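Local coordinates for protein ferulic acid esterase, AmCE1/Fae1A (Anaeromyces mucronatus, PDB 5CXX) that probably hydrolyses feruloyl esters, releasing ferulic acid, as an alpha/beta-hydrolase-fold feruloyl esterase of an anaerobic fungus, at residues E234-R238 against N239-H243; I45-V48 against G49-E52; P249-D252 against H253-N256; D123-I126 against N127-E131; A260-Y263 against N264-T268. All blocks are in the same frame, centred on the assembly; numbering follows the deposited sequence.

Interaction 1. Residues E234-R238 against N239-H243; sequences EILTR and NNQEH
Backbone bonds from Gln-241 and Asn-240 to Leu-236 and Thr-237 close the helix in a Schellman motif. Gln-241 N reaches Leu-236 O at 2.9 Å and Asn-240 N reaches Thr-237 O at 3.0 Å, with Asn-240 taking the positive phi (60°) of the C-prime residue. Asn-239 N still makes a helical bond to Ile-235 O. Among side-chain polar bonds, Gln-241 NE2 turns back to Asn-239 O at 3.0 Å, while its OE1 accepts from Gln-210 and Ala-207. Asn-239 ND2 donates to the carbonyls of Phe-205 and Glu-202. His-243 ND1 donates to Gln-241 O at 2.8 Å, nearly in the ring plane, and NE2 pairs with His-233. One water joins Arg-238 O to Asn-239 OD1. The ring contacts centre on His-243, whose CG lies between the backbone N and the carbonyl carbon (chi1 68°), turning the ring back on Leu-236. Leu-236 CB makes a CH-pi contact over one face, 4.1 Å from the centroid; Thr-237 OG1, hydrogen-bonded to His-233 O, lies at the edge. Replacing His-243 by an alanine is likely to leave Gln-241 O without its ND1 donor and His-233 without this partner. The turn joins helix 228-238 to strand 244-248, with Leu-236 packed on Tyr-167 of helix 157-168 and Ile-216 of strand 213-219.

Interaction 2. Residues I45-V48 against G49-E52; sequences ILPV and GYDE
Pro-47 and Tyr-50 are the ends of a type II beta turn in the loop between strands 38-45 and 58-62, closed by Tyr-50 N donating to Pro-47 O at 3.0 Å; the donor stands above the carbonyl plane. The packed side is the Tyr-50 ring. With CG anti to the backbone N (chi1 174°), the phenol swings back over the preceding residues, where Leu-46 covers one face: Leu-46 CD1 sits 4.1 Å from the ring centroid, displaced toward the CD2-CE2 rim, while Leu-46 CD2 approaches Tyr-50 CE1. Pro-47 CD approaches CD1 of Tyr-50 obliquely at 3.9 Å. On the loose side lie the two central turn residues. Gly-49 is exposed and has a positive phi (75°), where a side chain would run into the carbonyl of Val-48. The bond from CA to CB of Val-48 points away from the following residues, and its side chain leans on Glu-22. The ring of Tyr-50 also meets that of Tyr-56, and its phenol tip is held too, OH being hydrogen-bonded to Ser-142 N.

Interaction 3. Residues P249-D252 against H253-N256; sequences PGAD and HDWN. With FER (3-(4-hydroxy-3-methoxyphenyl)-2-propenoic acid), chain D.
Asp-252 and His-253 set their side chains at about a right angle, with the carboxylate and imidazole planes 70° apart. With CG anti to the backbone N (chi1 -156°), OD1 of Asp-252 comes back onto His-253 N at 2.7 Å, using its anti lone pair, and also bonds Ser-223 OG. His-253, the centre of an inverse gamma turn, was modelled in two conformers. In the one described its imidazole extends across the carboxylate toward the ligand, the ring edge meeting ferulic acid in a weak, tentative hydrogen bond from NE2 to FER O2 at 3.4 Å. NE2 also bonds Ser-156 OG and ND1 bonds Asp-222 OD2, consistent with a Ser-His-Asp catalytic triad. Asp-254 turns back toward the loop because its CG lies between the backbone N and carbonyl carbon (chi1 65°). There OD2 accepts from Asp-252 N at 2.9 Å, met from above the carboxylate plane, and OD1 caps Ala-257 N as N-cap. The segment thus carries the histidine between strand 244-248 and helix 255-266, with Ala-251 tied by backbone bonds to Asn-221, just past strand 213-219.

Interaction 4. Residues D123-I126 against N127-E131; sequences DNFI and NELIE
The Phe-125 ring lies against Glu-128 and Leu-129, three and four residues further along the chain. From CB the side chain leaves with CG anti to the backbone N (chi1 -172°), which carries the ring toward these residues. One flank of the ring, CD1 and CE1, meets the aliphatic part of Glu-128, Phe-125 CE1 lying 3.8 Å from Glu-128 CG. Across the ring, CE2 touches Leu-129 CB at 3.7 Å, and at the tip CZ is 4.0 Å from the same CB. The carboxylate of Glu-128 leads away to Tyr-31 and Ser-33. Ile-126 and Ile-130 run side by side, Ile-126 CG1 against Ile-130 CD1 at 3.7 Å; like Phe-125 with Leu-129, this is i to i+4 packing along a helix, which widens to a pi-type turn at 129-131. Asn-127 ND2 donates to Asn-124 OD1 at 2.9 Å, from above its carbonyl plane; Asn-124 OD1 also accepts from Lys-105 NZ. Phe-125 touches Leu-62 of strand 58-62 and Thr-161 and Ile-165 of helix 157-168, placing helix 125-140 against both, and Leu-129 lies on Tyr-60 of strand 58-62.

Interaction 5. Residues A260-Y263 against N264-T268; sequences AGFY and NFIQT
Ala-260 O is gripped twice by Asn-264, whose backbone N donates at 3.1 Å and whose ND2 donates at 2.9 Å, the two reaching it from opposite faces of the carbonyl plane. This doubles an ordinary i to i+4 bond of the alpha-helix 255-266, and ND2 also bonds Ser-7 O. One turn on, Gln-267 NE2 does two things: it donates to Tyr-263 O at 3.1 Å, from above the carbonyl plane, and lies over the centre of the Tyr-263 ring, 3.4 Å above its plane. The ring and amide planes are 51° apart. Arg-90 takes both Tyr-263 OH and Gln-267 OE1, fixing the far ends of the pair. A leucine at Tyr-263 would probably deprive the Gln-267 amide of its flat platform and leave Arg-90 without the phenolic partner. The ring of Tyr-263 also meets that of Tyr-14. Phe-262 stacks on Tyr-61, and Ile-266 CG1, set beside its own backbone N (chi1 -68°), makes a CH-pi contact over one face of the Phe-262 ring, 3.7 Å from the ring centroid.

Overall arrangement
Interaction 3 is the one in direct touch with ferulic acid, through His-253. Interaction 5 continues the same helix, 255-266, its centre about 15 Å from that of interaction 3. Interaction 1 ends the helix that leads into strand 244-248, the strand from which the histidine loop departs; its centre is about 24 Å from that of interaction 3. Interaction 4 lies on the opposite side of the chain's centre from interactions 3 and 5, with the nearest atoms of the Phe-125 side chain and ferulic acid about 13 Å apart. Interaction 2 is a surface turn about 37 Å, centre to centre, from interaction 1, though its nearest atoms come within about 8 Å of interaction 5.

Interaction 1. Residues E234-R238 against N239-H243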
loop_
_atom_site.group_PDB
_atom_site.type_symbol
_atom_site.label_atom_id
_atom_site.label_comp_id
_atom_site.label_asym_id
_atom_site.label_seq_id
_atom_site.Cartn_x
_atom_site.Cartn_y
_atom_site.Cartn_z
ATOM N N GLU A 234 11.758 14.175 -1.953
ATOM C CA GLU A 234 12.322 15.409 -2.493
ATOM C C GLU A 234 11.569 15.913 -3.739
ATOM O O GLU A 234 11.346 17.101 -3.891
ATOM C CB GLU A 234 13.807 15.197 -2.773
ATOM C CG GLU A 234 14.555 15.112 -1.433
ATOM C CD GLU A 234 16.028 14.702 -1.535
ATOM O OE1 GLU A 234 16.704 14.629 -0.486
ATOM O OE2 GLU A 234 16.510 14.446 -2.648
ATOM N N ILE A 235 11.198 14.998 -4.634
ATOM C CA ILE A 235 10.488 15.375 -5.843
ATOM C C ILE A 235 9.084 15.887 -5.496
ATOM O O ILE A 235 8.706 16.917 -5.970
ATOM C CB ILE A 235 10.363 14.106 -6.779
ATOM C CG1 ILE A 235 11.752 13.749 -7.325
ATOM C CG2 ILE A 235 9.336 14.372 -7.933
ATOM C CD1 ILE A 235 11.884 12.246 -7.808
ATOM N N LEU A 236 8.380 15.194 -4.597
ATOM C CA LEU A 236 7.018 15.619 -4.194
ATOM C C LEU A 236 7.098 16.998 -3.566
ATOM O O LEU A 236 6.242 17.882 -3.812
ATOM C CB LEU A 236 6.405 14.633 -3.212
ATOM C CG LEU A 236 6.071 13.319 -3.966
ATOM C CD1 LEU A 236 5.550 12.317 -2.926
ATOM C CD2 LEU A 236 4.926 13.539 -4.998
ATOM N N THR A 237 8.138 17.215 -2.752
ATOM C CA THR A 237 8.316 18.521 -2.106
ATOM C C THR A 237 8.547 19.611 -3.148
ATOM O O THR A 237 7.951 20.691 -3.100
ATOM C CB THR A 237 9.538 18.499 -1.119
ATOM O OG1 THR A 237 9.277 17.526 -0.113
ATOM C CG2 THR A 237 9.713 19.858 -0.430
ATOM N N ARG A 238 9.434 19.356 -4.095
ATOM C CA ARG A 238 9.718 20.308 -5.215
ATOM C C ARG A 238 8.414 20.618 -5.981
ATOM O O ARG A 238 8.204 21.777 -6.471
ATOM C CB ARG A 238 10.727 19.656 -6.186
ATOM C CG ARG A 238 11.968 20.317 -6.673
ATOM C CD ARG A 238 12.875 19.195 -7.400
ATOM N NE ARG A 238 13.980 18.803 -6.510
ATOM C CZ ARG A 238 14.496 17.580 -6.437
ATOM N NH1 ARG A 238 13.995 16.630 -7.223
ATOM N NH2 ARG A 238 15.486 17.281 -5.568
ATOM N N ASN A 239 7.526 19.626 -6.040
ATOM C CA ASN A 239 6.304 19.757 -6.816
ATOM C C ASN A 239 5.153 20.262 -6.010
ATOM O O ASN A 239 4.046 20.255 -6.490
ATOM C CB ASN A 239 5.935 18.426 -7.440
ATOM C CG ASN A 239 6.880 18.018 -8.554
ATOM O OD1 ASN A 239 7.720 18.792 -9.022
ATOM N ND2 ASN A 239 6.724 16.776 -9.008
ATOM N N ASN A 240 5.420 20.714 -4.778
ATOM C CA ASN A 240 4.374 21.260 -3.918
ATOM C C ASN A 240 3.256 20.294 -3.600
ATOM O O ASN A 240 2.069 20.698 -3.528
ATOM C CB ASN A 240 3.789 22.542 -4.547
ATOM C CG ASN A 240 4.802 23.607 -4.711
ATOM O OD1 ASN A 240 5.329 23.846 -5.825
ATOM N ND2 ASN A 240 5.118 24.250 -3.612
ATOM N N GLN A 241 3.605 19.019 -3.433
ATOM C CA GLN A 241 2.619 17.970 -3.136
ATOM C C GLN A 241 2.720 17.711 -1.639
ATOM O O GLN A 241 3.768 17.217 -1.193
ATOM C CB GLN A 241 2.927 16.658 -3.932
ATOM C CG GLN A 241 3.000 16.932 -5.463
ATOM C CD GLN A 241 1.665 17.386 -6.011
ATOM O OE1 GLN A 241 0.715 16.565 -6.092
ATOM N NE2 GLN A 241 1.542 18.678 -6.332
ATOM N N GLU A 242 1.685 18.036 -0.876
ATOM C CA GLU A 242 1.723 17.860 0.589
ATOM C C GLU A 242 1.791 16.374 0.927
ATOM O O GLU A 242 1.066 15.558 0.330
ATOM C CB GLU A 242 0.486 18.442 1.256
ATOM C CG GLU A 242 -0.788 18.193 0.453
ATOM C CD GLU A 242 -1.929 19.190 0.765
ATOM O OE1 GLU A 242 -1.638 20.283 1.311
ATOM O OE2 GLU A 242 -3.108 18.889 0.430
ATOM N N HIS A 243 2.681 16.028 1.862
ATOM C CA HIS A 243 2.864 14.637 2.251
ATOM C C HIS A 243 3.676 14.570 3.517
ATOM O O HIS A 243 4.243 15.592 4.017
ATOM C CB HIS A 243 3.571 13.833 1.135
ATOM C CG HIS A 243 5.003 14.261 0.950
ATOM N ND1 HIS A 243 5.331 15.489 0.397
ATOM C CD2 HIS A 243 6.157 13.704 1.381
ATOM C CE1 HIS A 243 6.652 15.631 0.437
ATOM N NE2 HIS A 243 7.169 14.588 1.060
HETATM O O HOH W 1 7.781 21.617 -9.633
HETATM O O HOH W 2 8.453 24.333 -6.489
#

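Interaction 2. Residues I45-V48 against G49-E52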
loop_
_atom_site.group_PDB
_atom_site.type_symbol
_atom_site.label_atom_id
_atom_site.label_comp_id
_atom_site.label_asym_id
_atom_site.label_seq_id
_atom_site.Cartn_x
_atom_site.Cartn_y
_atom_site.Cartn_z
ATOM N N ILE A 45 -9.957 -9.256 4.296
ATOM C CA ILE A 45 -9.971 -9.286 5.766
ATOM C C ILE A 45 -11.116 -8.373 6.230
ATOM O O ILE A 45 -10.982 -7.135 6.212
ATOM C CB ILE A 45 -8.617 -8.837 6.293
ATOM C CG1 ILE A 45 -7.474 -9.739 5.765
ATOM C CG2 ILE A 45 -8.670 -8.764 7.856
ATOM C CD1 ILE A 45 -6.091 -8.943 5.760
ATOM N N LEU A 46 -12.239 -8.983 6.576
ATOM C CA LEU A 46 -13.390 -8.217 7.077
ATOM C C LEU A 46 -13.180 -7.831 8.524
ATOM O O LEU A 46 -12.555 -8.563 9.260
ATOM C CB LEU A 46 -14.659 -9.048 6.923
ATOM C CG LEU A 46 -14.964 -9.396 5.454
ATOM C CD1 LEU A 46 -16.158 -10.371 5.362
ATOM C CD2 LEU A 46 -15.151 -8.140 4.502
ATOM N N PRO A 47 -13.732 -6.684 8.937
ATOM C CA PRO A 47 -13.519 -6.236 10.313
ATOM C C PRO A 47 -14.238 -7.174 11.291
ATOM O O PRO A 47 -15.179 -7.861 10.932
ATOM C CB PRO A 47 -14.128 -4.826 10.330
ATOM C CG PRO A 47 -15.212 -4.905 9.292
ATOM C CD PRO A 47 -14.502 -5.711 8.159
ATOM N N VAL A 48 -13.756 -7.186 12.519
ATOM C CA VAL A 48 -14.422 -7.935 13.570
ATOM C C VAL A 48 -15.861 -7.451 13.659
ATOM O O VAL A 48 -16.083 -6.235 13.718
ATOM C CB VAL A 48 -13.692 -7.725 14.905
ATOM C CG1 VAL A 48 -14.500 -8.294 16.056
ATOM C CG2 VAL A 48 -12.299 -8.375 14.833
ATOM N N GLY A 49 -16.835 -8.377 13.700
ATOM C CA GLY A 49 -18.224 -7.955 13.806
ATOM C C GLY A 49 -18.821 -7.397 12.533
ATOM O O GLY A 49 -19.873 -6.769 12.576
ATOM N N TYR A 50 -18.167 -7.636 11.404
ATOM C CA TYR A 50 -18.659 -7.209 10.074
ATOM C C TYR A 50 -20.144 -7.452 9.958
ATOM O O TYR A 50 -20.618 -8.566 10.209
ATOM C CB TYR A 50 -17.952 -7.967 8.952
ATOM C CG TYR A 50 -18.482 -7.706 7.552
ATOM C CD1 TYR A 50 -18.116 -6.546 6.830
ATOM C CD2 TYR A 50 -19.263 -8.670 6.903
ATOM C CE1 TYR A 50 -18.578 -6.332 5.517
ATOM C CE2 TYR A 50 -19.718 -8.480 5.585
ATOM C CZ TYR A 50 -19.362 -7.294 4.902
ATOM O OH TYR A 50 -19.811 -7.148 3.596
ATOM N N ASP A 51 -20.866 -6.390 9.607
ATOM C CA ASP A 51 -22.333 -6.383 9.532
ATOM C C ASP A 51 -22.692 -5.894 8.141
ATOM O O ASP A 51 -22.320 -4.778 7.772
ATOM C CB ASP A 51 -22.863 -5.463 10.591
ATOM C CG ASP A 51 -24.374 -5.355 10.588
ATOM O OD1 ASP A 51 -25.029 -5.794 9.622
ATOM O OD2 ASP A 51 -24.904 -4.810 11.573
ATOM N N GLU A 52 -23.293 -6.753 7.329
ATOM C CA GLU A 52 -23.627 -6.405 5.942
ATOM C C GLU A 52 -24.542 -5.219 5.812
ATOM O O GLU A 52 -24.679 -4.664 4.728
ATOM C CB GLU A 52 -24.290 -7.579 5.251
ATOM C CG GLU A 52 -23.342 -8.352 4.417
ATOM C CD GLU A 52 -23.953 -9.652 3.941
ATOM O OE1 GLU A 52 -25.115 -9.942 4.340
ATOM O OE2 GLU A 52 -23.265 -10.362 3.165
#

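Interaction 3. Residues P249-D252 against H253-N256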
loop_
_atom_site.group_PDB
_atom_site.type_symbol
_atom_site.label_atom_id
_atom_site.label_comp_id
_atom_site.label_asym_id
_atom_site.label_seq_id
_atom_site.Cartn_x
_atom_site.Cartn_y
_atom_site.Cartn_z
ATOM N N PRO A 249 14.946 4.900 12.330
ATOM C CA PRO A 249 16.391 4.886 12.564
ATOM C C PRO A 249 16.988 3.460 12.702
ATOM O O PRO A 249 16.452 2.680 13.506
ATOM C CB PRO A 249 16.553 5.691 13.874
ATOM C CG PRO A 249 15.248 5.610 14.512
ATOM C CD PRO A 249 14.210 5.560 13.422
ATOM N N GLY A 250 18.025 3.182 11.909
ATOM C CA GLY A 250 18.707 1.906 11.920
ATOM C C GLY A 250 17.958 0.794 11.190
ATOM O O GLY A 250 18.498 -0.308 11.073
ATOM N N ALA A 251 16.745 1.052 10.690
ATOM C CA ALA A 251 16.001 0.002 10.006
ATOM C C ALA A 251 16.440 -0.242 8.576
ATOM O O ALA A 251 16.983 0.615 7.890
ATOM C CB ALA A 251 14.497 0.296 10.032
ATOM N N ASP A 252 16.259 -1.495 8.169
ATOM C CA ASP A 252 16.619 -1.952 6.833
ATOM C C ASP A 252 15.311 -2.240 6.097
ATOM O O ASP A 252 14.253 -1.704 6.446
ATOM C CB ASP A 252 17.508 -3.199 6.962
ATOM C CG ASP A 252 18.432 -3.464 5.751
ATOM O OD1 ASP A 252 17.993 -3.437 4.572
ATOM O OD2 ASP A 252 19.616 -3.834 5.994
ATOM N N HIS A 253 15.374 -3.091 5.068
ATOM C CA HIS A 253 14.201 -3.497 4.283
ATOM C C HIS A 253 13.455 -4.566 5.119
ATOM O O HIS A 253 13.620 -5.777 4.916
ATOM C CB HIS A 253 14.648 -4.047 2.910
ATOM C CG HIS A 253 13.723 -3.711 1.759
ATOM N ND1 HIS A 253 13.305 -2.420 1.458
ATOM C CD2 HIS A 253 13.138 -4.519 0.839
ATOM C CE1 HIS A 253 12.522 -2.447 0.407
ATOM N NE2 HIS A 253 12.405 -3.717 0.009
ATOM N N ASP A 254 12.709 -4.110 6.125
ATOM C CA ASP A 254 12.260 -5.057 7.147
ATOM C C ASP A 254 10.941 -4.643 7.802
ATOM O O ASP A 254 10.333 -3.590 7.466
ATOM C CB ASP A 254 13.386 -5.228 8.228
ATOM C CG ASP A 254 13.686 -3.945 9.031
ATOM O OD1 ASP A 254 12.804 -3.106 9.289
ATOM O OD2 ASP A 254 14.878 -3.719 9.422
ATOM N N TRP A 255 10.517 -5.483 8.756
ATOM C CA TRP A 255 9.191 -5.282 9.331
ATOM C C TRP A 255 9.182 -4.127 10.329
ATOM O O TRP A 255 8.093 -3.648 10.674
ATOM C CB TRP A 255 8.730 -6.583 10.009
ATOM C CG TRP A 255 8.173 -7.539 9.000
ATOM C CD1 TRP A 255 8.744 -8.732 8.552
ATOM C CD2 TRP A 255 6.884 -7.453 8.369
ATOM N NE1 TRP A 255 7.923 -9.335 7.649
ATOM C CE2 TRP A 255 6.768 -8.593 7.525
ATOM C CE3 TRP A 255 5.820 -6.529 8.433
ATOM C CZ2 TRP A 255 5.630 -8.844 6.762
ATOM C CZ3 TRP A 255 4.671 -6.786 7.641
ATOM C CH2 TRP A 255 4.603 -7.940 6.833
ATOM N N ASN A 256 10.363 -3.692 10.813
ATOM C CA ASN A 256 10.376 -2.434 11.587
ATOM C C ASN A 256 9.973 -1.251 10.707
ATOM O O ASN A 256 9.160 -0.418 11.158
ATOM C CB ASN A 256 11.757 -2.229 12.257
ATOM C CG ASN A 256 11.996 -3.212 13.426
ATOM O OD1 ASN A 256 11.033 -3.614 14.100
ATOM N ND2 ASN A 256 13.271 -3.605 13.678
HETATM C C4 FER D . 15.004 -2.351 -7.987
HETATM C C5 FER D . 15.397 -2.786 -6.688
HETATM C C6 FER D . 14.456 -3.268 -5.826
HETATM C C3 FER D . 13.635 -2.351 -8.312
HETATM C C2 FER D . 12.680 -2.855 -7.471
HETATM C C1 FER D . 13.077 -3.294 -6.222
HETATM C C10 FER D . 11.989 -1.689 -9.775
HETATM C C7 FER D . 12.036 -3.862 -5.318
HETATM C C8 FER D . 12.292 -4.619 -4.238
HETATM C C9 FER D . 11.112 -5.126 -3.410
HETATM O O1 FER D . 9.902 -4.882 -3.717
HETATM O O2 FER D . 11.362 -5.841 -2.405
HETATM O O4 FER D . 15.853 -1.850 -8.927
HETATM O O3 FER D . 13.385 -1.875 -9.565
#

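Interaction 4. Residues D123-I126 against N127-E131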
loop_
_atom_site.group_PDB
_atom_site.type_symbol
_atom_site.label_atom_id
_atom_site.label_comp_id
_atom_site.label_asym_id
_atom_site.label_seq_id
_atom_site.Cartn_x
_atom_site.Cartn_y
_atom_site.Cartn_z
ATOM N N ASP A 123 3.446 -2.727 -12.747
ATOM C CA ASP A 123 2.885 -1.490 -13.329
ATOM C C ASP A 123 1.461 -1.712 -13.791
ATOM O O ASP A 123 0.584 -0.833 -13.651
ATOM C CB ASP A 123 3.715 -1.004 -14.529
ATOM C CG ASP A 123 5.188 -0.764 -14.189
ATOM O OD1 ASP A 123 5.445 -0.510 -12.984
ATOM O OD2 ASP A 123 6.006 -0.800 -15.127
ATOM N N ASN A 124 1.166 -2.905 -14.318
ATOM C CA ASN A 124 -0.146 -3.167 -14.857
ATOM C C ASN A 124 -1.201 -3.328 -13.783
ATOM O O ASN A 124 -2.410 -3.383 -14.085
ATOM C CB ASN A 124 -0.086 -4.455 -15.747
ATOM C CG ASN A 124 -1.236 -4.523 -16.703
ATOM O OD1 ASN A 124 -1.571 -3.515 -17.366
ATOM N ND2 ASN A 124 -1.801 -5.725 -16.868
ATOM N N PHE A 125 -0.772 -3.401 -12.526
ATOM C CA PHE A 125 -1.692 -3.518 -11.420
ATOM C C PHE A 125 -2.648 -2.312 -11.338
ATOM O O PHE A 125 -3.763 -2.483 -10.833
ATOM C CB PHE A 125 -0.932 -3.669 -10.075
ATOM C CG PHE A 125 -1.892 -3.977 -8.938
ATOM C CD1 PHE A 125 -2.496 -5.238 -8.864
ATOM C CD2 PHE A 125 -2.232 -3.011 -8.002
ATOM C CE1 PHE A 125 -3.450 -5.511 -7.880
ATOM C CE2 PHE A 125 -3.146 -3.278 -7.032
ATOM C CZ PHE A 125 -3.762 -4.543 -6.934
ATOM N N ILE A 126 -2.256 -1.164 -11.896
ATOM C CA ILE A 126 -3.222 -0.048 -11.931
ATOM C C ILE A 126 -4.507 -0.467 -12.658
ATOM O O ILE A 126 -5.606 -0.157 -12.214
ATOM C CB ILE A 126 -2.595 1.209 -12.561
ATOM C CG1 ILE A 126 -3.571 2.405 -12.439
ATOM C CG2 ILE A 126 -2.270 0.993 -14.079
ATOM C CD1 ILE A 126 -2.829 3.743 -12.786
ATOM N N ASN A 127 -4.403 -1.283 -13.696
ATOM C CA ASN A 127 -5.560 -1.748 -14.413
ATOM C C ASN A 127 -6.316 -2.859 -13.635
ATOM O O ASN A 127 -7.553 -2.847 -13.572
ATOM C CB ASN A 127 -5.151 -2.261 -15.821
ATOM C CG ASN A 127 -4.576 -1.125 -16.646
ATOM O OD1 ASN A 127 -5.230 -0.077 -16.716
ATOM N ND2 ASN A 127 -3.346 -1.253 -17.162
ATOM N N GLU A 128 -5.552 -3.766 -13.016
ATOM C CA GLU A 128 -6.159 -4.834 -12.171
ATOM C C GLU A 128 -6.968 -4.219 -11.040
ATOM O O GLU A 128 -8.116 -4.608 -10.822
ATOM C CB GLU A 128 -5.047 -5.738 -11.584
ATOM C CG GLU A 128 -5.588 -6.863 -10.661
ATOM C CD GLU A 128 -6.433 -7.872 -11.454
ATOM O OE1 GLU A 128 -6.377 -7.883 -12.711
ATOM O OE2 GLU A 128 -7.180 -8.645 -10.812
ATOM N N LEU A 129 -6.393 -3.203 -10.394
ATOM C CA LEU A 129 -7.085 -2.622 -9.232
ATOM C C LEU A 129 -8.387 -1.918 -9.696
ATOM O O LEU A 129 -9.462 -2.118 -9.127
ATOM C CB LEU A 129 -6.119 -1.668 -8.498
ATOM C CG LEU A 129 -6.827 -0.950 -7.308
ATOM C CD1 LEU A 129 -7.138 -1.926 -6.177
ATOM C CD2 LEU A 129 -5.891 0.197 -6.794
ATOM N N ILE A 130 -8.256 -1.046 -10.713
ATOM C CA ILE A 130 -9.380 -0.142 -11.059
ATOM C C ILE A 130 -10.456 -0.859 -11.855
ATOM O O ILE A 130 -11.659 -0.634 -11.625
ATOM C CB ILE A 130 -8.808 1.095 -11.817
ATOM C CG1 ILE A 130 -7.970 1.893 -10.809
ATOM C CG2 ILE A 130 -9.924 1.907 -12.451
ATOM C CD1 ILE A 130 -7.131 3.030 -11.503
ATOM N N GLU A 131 -10.030 -1.768 -12.760
ATOM C CA GLU A 131 -10.984 -2.433 -13.651
ATOM C C GLU A 131 -11.575 -3.719 -13.064
ATOM O O GLU A 131 -12.640 -4.143 -13.515
ATOM C CB GLU A 131 -10.327 -2.811 -15.000
ATOM C CG GLU A 131 -9.820 -1.562 -15.732
ATOM C CD GLU A 131 -9.120 -1.943 -17.022
ATOM O OE1 GLU A 131 -9.364 -3.035 -17.570
ATOM O OE2 GLU A 131 -8.298 -1.165 -17.486
#

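Interaction 5. Residues A260-Y263 against N264-T268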
loop_
_atom_site.group_PDB
_atom_site.type_symbol
_atom_site.label_atom_id
_atom_site.label_comp_id
_atom_site.label_asym_id
_atom_site.label_seq_id
_atom_site.Cartn_x
_atom_site.Cartn_y
_atom_site.Cartn_z
ATOM N N ALA A 260 6.275 0.582 11.188
ATOM C CA ALA A 260 6.224 2.025 11.505
ATOM C C ALA A 260 5.359 2.770 10.484
ATOM O O ALA A 260 4.567 3.684 10.846
ATOM C CB ALA A 260 7.643 2.632 11.542
ATOM N N GLY A 261 5.500 2.390 9.209
ATOM C CA GLY A 261 4.730 3.059 8.173
ATOM C C GLY A 261 3.226 2.806 8.349
ATOM O O GLY A 261 2.422 3.712 8.330
ATOM N N PHE A 262 2.863 1.529 8.498
ATOM C CA PHE A 262 1.438 1.192 8.589
ATOM C C PHE A 262 0.778 1.767 9.835
ATOM O O PHE A 262 -0.381 2.242 9.826
ATOM C CB PHE A 262 1.303 -0.332 8.578
ATOM C CG PHE A 262 -0.077 -0.830 8.217
ATOM C CD1 PHE A 262 -0.717 -0.411 7.028
ATOM C CD2 PHE A 262 -0.687 -1.811 9.017
ATOM C CE1 PHE A 262 -1.989 -0.912 6.678
ATOM C CE2 PHE A 262 -1.942 -2.318 8.663
ATOM C CZ PHE A 262 -2.578 -1.884 7.503
ATOM N N TYR A 263 1.513 1.740 10.955
ATOM C CA TYR A 263 1.023 2.336 12.209
ATOM C C TYR A 263 0.710 3.824 12.046
ATOM O O TYR A 263 -0.378 4.286 12.455
ATOM C CB TYR A 263 2.106 2.135 13.287
ATOM C CG TYR A 263 1.869 2.844 14.609
ATOM C CD1 TYR A 263 0.832 2.460 15.462
ATOM C CD2 TYR A 263 2.723 3.896 15.018
ATOM C CE1 TYR A 263 0.634 3.060 16.691
ATOM C CE2 TYR A 263 2.528 4.509 16.274
ATOM C CZ TYR A 263 1.480 4.083 17.090
ATOM O OH TYR A 263 1.310 4.681 18.323
ATOM N N ASN A 264 1.647 4.605 11.476
ATOM C CA ASN A 264 1.302 6.012 11.262
ATOM C C ASN A 264 0.208 6.201 10.214
ATOM O O ASN A 264 -0.688 7.058 10.379
ATOM C CB ASN A 264 2.587 6.752 10.859
ATOM C CG ASN A 264 3.490 7.019 12.036
ATOM O OD1 ASN A 264 3.243 7.966 12.797
ATOM N ND2 ASN A 264 4.533 6.208 12.191
ATOM N N PHE A 265 0.242 5.405 9.150
ATOM C CA PHE A 265 -0.743 5.569 8.108
ATOM C C PHE A 265 -2.176 5.337 8.580
ATOM O O PHE A 265 -3.096 6.094 8.271
ATOM C CB PHE A 265 -0.372 4.628 6.959
ATOM C CG PHE A 265 -1.258 4.742 5.717
ATOM C CD1 PHE A 265 -1.296 5.941 4.972
ATOM C CD2 PHE A 265 -2.011 3.654 5.314
ATOM C CE1 PHE A 265 -2.082 6.003 3.787
ATOM C CE2 PHE A 265 -2.827 3.721 4.177
ATOM C CZ PHE A 265 -2.849 4.877 3.412
ATOM N N ILE A 266 -2.380 4.243 9.325
ATOM C CA ILE A 266 -3.753 3.860 9.705
ATOM C C ILE A 266 -4.334 4.825 10.743
ATOM O O ILE A 266 -5.542 4.943 10.907
ATOM C CB ILE A 266 -3.750 2.383 10.204
ATOM C CG1 ILE A 266 -3.443 1.461 9.015
ATOM C CG2 ILE A 266 -5.123 1.993 10.855
ATOM C CD1 ILE A 266 -4.517 1.397 7.903
ATOM N N GLN A 267 -3.448 5.551 11.435
ATOM C CA GLN A 267 -3.933 6.615 12.294
ATOM C C GLN A 267 -4.539 7.785 11.517
ATOM O O GLN A 267 -5.235 8.626 12.115
ATOM C CB GLN A 267 -2.793 7.157 13.152
ATOM C CG GLN A 267 -2.460 6.246 14.307
ATOM C CD GLN A 267 -1.309 6.785 15.098
ATOM O OE1 GLN A 267 -1.457 7.753 15.870
ATOM N NE2 GLN A 267 -0.133 6.227 14.883
ATOM N N THR A 268 -4.252 7.867 10.222
ATOM C CA THR A 268 -4.754 9.015 9.439
ATOM C C THR A 268 -5.936 8.664 8.537
ATOM O O THR A 268 -6.621 9.552 8.031
ATOM C CB THR A 268 -3.675 9.611 8.540
ATOM O OG1 THR A 268 -3.437 8.762 7.411
ATOM C CG2 THR A 268 -2.384 9.915 9.306
#